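Local coordinates for protein Cfl (Pectobacterium brasiliense, PDB 7A9J) that probably activates carboxylic acids such as coronafacic acid with ATP, as ligases of the AMP-binding enzyme family do, for amide synthesis, at residues 384-389 with 396-401. The protein carries 1 engineered substitution. Numbering follows the deposited sequence.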
loop_
_atom_site.group_PDB
_atom_site.type_symbol
_atom_site.label_atom_id
_atom_site.label_comp_id
_atom_site.label_asym_id
_atom_site.label_seq_id
_atom_site.Cartn_x
_atom_site.Cartn_y
_atom_site.Cartn_z
ATOM N N ALA A 384 -4.687 -15.917 -3.748
ATOM C CA ALA A 384 -4.446 -15.872 -2.308
ATOM C C ALA A 384 -5.800 -15.726 -1.625
ATOM O O ALA A 384 -6.354 -14.629 -1.517
ATOM C CB ALA A 384 -3.473 -14.762 -1.945
ATOM N N LYS A 385 -6.335 -16.851 -1.193
ATOM C CA LYS A 385 -7.651 -16.919 -0.572
ATOM C C LYS A 385 -7.540 -16.686 0.921
ATOM O O LYS A 385 -6.995 -17.532 1.657
ATOM C CB LYS A 385 -8.285 -18.277 -0.824
ATOM C CG LYS A 385 -8.204 -18.714 -2.230
ATOM C CD LYS A 385 -9.341 -18.145 -2.983
ATOM C CE LYS A 385 -9.437 -18.839 -4.325
ATOM N NZ LYS A 385 -10.023 -17.805 -5.194
ATOM N N THR A 386 -8.108 -15.578 1.384
ATOM C CA THR A 386 -8.249 -15.374 2.817
ATOM C C THR A 386 -9.293 -16.343 3.372
ATOM O O THR A 386 -10.176 -16.828 2.662
ATOM C CB THR A 386 -8.609 -13.923 3.113
ATOM O OG1 THR A 386 -9.830 -13.603 2.425
ATOM C CG2 THR A 386 -7.493 -13.008 2.586
ATOM N N ILE A 387 -9.183 -16.639 4.658
ATOM C CA ILE A 387 -9.984 -17.683 5.257
ATOM C C ILE A 387 -11.355 -17.159 5.632
ATOM O O ILE A 387 -12.330 -17.912 5.637
ATOM C CB ILE A 387 -9.276 -18.242 6.509
ATOM C CG1 ILE A 387 -7.857 -18.704 6.162
ATOM C CG2 ILE A 387 -10.091 -19.294 7.143
ATOM C CD1 ILE A 387 -7.748 -19.467 4.838
ATOM N N GLY A 388 -11.448 -15.893 5.991
ATOM C CA GLY A 388 -12.676 -15.390 6.566
ATOM C C GLY A 388 -12.391 -14.142 7.382
ATOM O O GLY A 388 -11.323 -13.544 7.300
ATOM N N ILE A 389 -13.399 -13.732 8.127
ATOM C CA ILE A 389 -13.304 -12.522 8.922
ATOM C C ILE A 389 -13.469 -12.896 10.373
ATOM O O ILE A 389 -14.444 -13.568 10.752
ATOM C CB ILE A 389 -14.352 -11.465 8.498
ATOM C CG1 ILE A 389 -14.030 -10.941 7.086
ATOM C CG2 ILE A 389 -14.419 -10.372 9.558
ATOM C CD1 ILE A 389 -15.096 -9.979 6.534
ATOM N N GLU A 396 -15.972 -15.733 10.271
ATOM C CA GLU A 396 -16.992 -15.817 9.238
ATOM C C GLU A 396 -16.291 -16.239 7.956
ATOM O O GLU A 396 -15.494 -15.476 7.402
ATOM C CB GLU A 396 -17.712 -14.483 9.081
ATOM C CG GLU A 396 -18.243 -13.902 10.379
ATOM C CD GLU A 396 -19.025 -12.618 10.156
ATOM O OE1 GLU A 396 -20.239 -12.711 9.890
ATOM O OE2 GLU A 396 -18.427 -11.520 10.219
ATOM N N LEU A 397 -16.587 -17.444 7.474
ATOM C CA LEU A 397 -15.780 -18.039 6.421
ATOM C C LEU A 397 -16.124 -17.459 5.055
ATOM O O LEU A 397 -17.272 -17.094 4.773
ATOM C CB LEU A 397 -15.949 -19.557 6.417
ATOM C CG LEU A 397 -15.272 -20.249 7.606
ATOM C CD1 LEU A 397 -15.629 -21.725 7.606
ATOM C CD2 LEU A 397 -13.758 -20.064 7.576
ATOM N N PHE A 398 -15.096 -17.357 4.213
ATOM C CA PHE A 398 -15.236 -16.862 2.854
ATOM C C PHE A 398 -15.476 -18.032 1.911
ATOM O O PHE A 398 -14.648 -18.952 1.867
ATOM C CB PHE A 398 -13.976 -16.124 2.418
ATOM C CG PHE A 398 -13.924 -14.682 2.837
ATOM C CD1 PHE A 398 -15.061 -13.887 2.820
ATOM C CD2 PHE A 398 -12.729 -14.117 3.245
ATOM C CE1 PHE A 398 -15.000 -12.556 3.199
ATOM C CE2 PHE A 398 -12.659 -12.780 3.630
ATOM C CZ PHE A 398 -13.795 -11.999 3.602
ATOM N N PRO A 399 -16.562 -18.042 1.137
ATOM C CA PRO A 399 -16.658 -19.017 0.038
ATOM C C PRO A 399 -15.528 -18.784 -0.956
ATOM O O PRO A 399 -15.401 -17.702 -1.526
ATOM C CB PRO A 399 -18.037 -18.732 -0.569
ATOM C CG PRO A 399 -18.387 -17.343 -0.121
ATOM C CD PRO A 399 -17.742 -17.159 1.211
ATOM N N SER A 400 -14.686 -19.808 -1.148
ATOM C CA SER A 400 -13.450 -19.623 -1.910
ATOM C C SER A 400 -13.705 -19.207 -3.357
ATOM O O SER A 400 -12.761 -18.806 -4.051
ATOM C CB SER A 400 -12.585 -20.900 -1.867
ATOM O OG SER A 400 -13.042 -21.897 -2.770
ATOM N N ASP A 401 -14.950 -19.264 -3.820
ATOM C CA ASP A 401 -15.282 -18.853 -5.171
ATOM C C ASP A 401 -15.763 -17.409 -5.255
ATOM O O ASP A 401 -16.014 -16.929 -6.363
ATOM C CB ASP A 401 -16.342 -19.799 -5.758
ATOM C CG ASP A 401 -17.598 -19.924 -4.881
ATOM O OD1 ASP A 401 -17.806 -19.115 -3.944
ATOM O OD2 ASP A 401 -18.388 -20.856 -5.146
#
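Ile389 and Glu396 form an antiparallel hydrogen-bonded pair, Ile389 N to Glu396 O at 2.8 Å and Glu396 N to Ile389 O at 2.7 Å, and just beyond the strands Phe398 N donates to Ile387 O (3.2 Å). Gly388 faces Leu397 in the neighbouring non-hydrogen-bonded pair; its CA lies 2.9 Å from Glu396 O, and its phi of 157° would jam a CB against the preceding carbonyl, so glycine suits the place. The Phe398 ring carries most of the side-chain packing. Its CG stands beside the backbone N (chi1 -84°), and the ring lies against the Gly388 backbone, CD2 near N and CG near CA, while CZ meets Ile389 CG1 at 3.6 Å. Thr386 OG1 comes obliquely to the CD2-CE2 side of the ring, 3.1 Å from CD2; this hydroxyl also makes a weak hydrogen bond to Glu338 O. On the sheet face that carries Leu397, away from Ile389 and Glu396, Leu397 CD2 lies alongside Ile387 CG2. Lys385, bent at chi2, has NZ held chiefly by Ser382 O and also donating to Ser400 O (3.1 Å). Backbone bonds thus fix the hairpin 388-390/395-397 at the margin of a four-stranded antiparallel sheet, while phenylalanine and lysine tie the flanking loops together.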